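Local structure of transcriptional activator, putative (Pyrococcus furiosus, 1RTW) at residues B[51-56]-B[122-127]. The protein is a putative transcriptional activator, an all-helical protein of the TENA/THI-4/PQQC family whose precise role is not established. Residues are numbered along the deposited sequence; the frame is centred on the assembly and turned at random.
Sequences LRFMAL and FTALYC
F53 reaches across to the backbone of the facing helix at A124 and L125. F53 CZ lies 3.7 Å from A124 CB, which meets the ring obliquely, while L125 N sits at the ring edge, close to its plane, 3.8 Å from F53 CZ. The neighbouring ring atom, F53 CE2, rests 3.9 Å from L125 CB. With CG anti to the backbone N (chi1 160°), the F53 side chain spans the gap between the helices, and the ring tip packs on the A124 methyl and beside L125 N. L125 also meets selenomethionine M54, L125 CD1 lying 4.0 Å from M54 CG; these two side chains cross at about a right angle. No hydrogen bond joins the segments; the contact is apolar and buried. The axes of the two short segments run roughly antiparallel (145°) and stay 10.7 Å apart at closest approach, a wide separation bridged by side chains, chiefly the F53 ring. Beyond L125, M54 bends at chi3 and packs on Y164 of helix 159-176 and on S72 and I76 of helix 66-89, its side chain about 6 Å from a bound phosphate ion, probably from the crystallisation liquor. R52 forms a salt bridge with D63 of the second subunit. The contact thus joins helices 33-60 and 118-142 inside the all-helical bundle, with helices 2-8 and 181-201 packed against T123 of segment 122-127.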
# COMPACT_ATOMS: atom_id res chain seq x y z
N LEU B 51 -5.77 14.16 4.55
CA LEU B 51 -5.17 14.51 3.27
C LEU B 51 -4.45 13.27 2.71
O LEU B 51 -4.56 12.97 1.53
CB LEU B 51 -4.16 15.64 3.49
CG LEU B 51 -4.39 17.03 2.91
CD1 LEU B 51 -5.84 17.30 2.66
CD2 LEU B 51 -3.79 18.05 3.85
N ARG B 52 -3.71 12.59 3.58
CA ARG B 52 -2.98 11.37 3.22
C ARG B 52 -3.98 10.29 2.79
O ARG B 52 -3.73 9.52 1.87
CB ARG B 52 -2.18 10.86 4.43
CG ARG B 52 -1.02 11.74 4.83
CD ARG B 52 -0.07 11.02 5.77
NE ARG B 52 1.15 11.80 5.99
CZ ARG B 52 1.34 12.61 7.03
NH1 ARG B 52 0.39 12.74 7.94
NH2 ARG B 52 2.47 13.29 7.16
N PHE B 53 -5.11 10.25 3.48
CA PHE B 53 -6.18 9.29 3.21
C PHE B 53 -6.73 9.51 1.79
O PHE B 53 -6.97 8.57 1.05
CB PHE B 53 -7.29 9.48 4.25
CG PHE B 53 -8.62 8.92 3.84
CD1 PHE B 53 -8.88 7.56 3.94
CD2 PHE B 53 -9.64 9.78 3.40
CE1 PHE B 53 -10.13 7.05 3.63
CE2 PHE B 53 -10.89 9.27 3.08
CZ PHE B 53 -11.14 7.89 3.20
N MSE B 54 -6.93 10.78 1.45
CA MSE B 54 -7.42 11.16 0.13
C MSE B 54 -6.40 10.86 -0.95
O MSE B 54 -6.76 10.56 -2.09
CB MSE B 54 -7.75 12.65 0.11
CG MSE B 54 -8.89 13.07 1.01
SE MSE B 54 -9.00 14.98 1.13
CE MSE B 54 -9.78 15.30 -0.60
N ALA B 55 -5.12 10.98 -0.61
CA ALA B 55 -4.06 10.73 -1.57
C ALA B 55 -4.00 9.22 -1.86
O ALA B 55 -3.76 8.79 -2.97
CB ALA B 55 -2.75 11.27 -1.04
N LEU B 56 -4.26 8.42 -0.84
CA LEU B 56 -4.27 6.98 -1.01
C LEU B 56 -5.42 6.59 -1.95
O LEU B 56 -5.25 5.73 -2.81
CB LEU B 56 -4.42 6.30 0.33
CG LEU B 56 -3.10 6.30 1.09
CD1 LEU B 56 -3.32 5.77 2.48
CD2 LEU B 56 -2.09 5.45 0.36
N PHE B 122 -14.02 5.60 -0.79
CA PHE B 122 -14.79 6.76 -1.21
C PHE B 122 -16.00 6.95 -0.31
O PHE B 122 -16.41 8.07 -0.04
CB PHE B 122 -15.20 6.64 -2.69
CG PHE B 122 -15.37 7.97 -3.36
CD1 PHE B 122 -14.27 8.66 -3.84
CD2 PHE B 122 -16.62 8.57 -3.46
CE1 PHE B 122 -14.41 9.92 -4.41
CE2 PHE B 122 -16.77 9.83 -4.03
CZ PHE B 122 -15.66 10.51 -4.50
N THR B 123 -16.57 5.84 0.18
CA THR B 123 -17.71 5.92 1.09
C THR B 123 -17.24 6.60 2.38
O THR B 123 -17.94 7.46 2.93
CB THR B 123 -18.30 4.51 1.39
OG1 THR B 123 -18.88 3.98 0.20
CG2 THR B 123 -19.39 4.58 2.44
N ALA B 124 -16.04 6.25 2.84
CA ALA B 124 -15.50 6.86 4.06
C ALA B 124 -15.28 8.36 3.86
O ALA B 124 -15.54 9.17 4.76
CB ALA B 124 -14.19 6.19 4.47
N LEU B 125 -14.83 8.73 2.66
CA LEU B 125 -14.60 10.13 2.33
C LEU B 125 -15.91 10.91 2.44
O LEU B 125 -15.98 11.91 3.13
CB LEU B 125 -14.02 10.27 0.92
CG LEU B 125 -13.87 11.73 0.44
CD1 LEU B 125 -12.82 12.44 1.28
CD2 LEU B 125 -13.47 11.74 -1.00
N TYR B 126 -16.95 10.41 1.76
CA TYR B 126 -18.26 11.05 1.78
C TYR B 126 -18.74 11.28 3.20
O TYR B 126 -19.11 12.40 3.56
CB TYR B 126 -19.30 10.18 1.05
CG TYR B 126 -20.71 10.75 1.12
CD1 TYR B 126 -20.97 12.04 0.69
CD2 TYR B 126 -21.76 10.00 1.64
CE1 TYR B 126 -22.24 12.58 0.78
CE2 TYR B 126 -23.05 10.53 1.73
CZ TYR B 126 -23.28 11.83 1.30
OH TYR B 126 -24.54 12.38 1.40
N CYS B 127 -18.75 10.21 3.98
CA CYS B 127 -19.18 10.26 5.36
C CYS B 127 -18.48 11.37 6.16
O CYS B 127 -19.13 12.20 6.78
CB CYS B 127 -18.95 8.90 6.01
SG CYS B 127 -19.53 8.74 7.70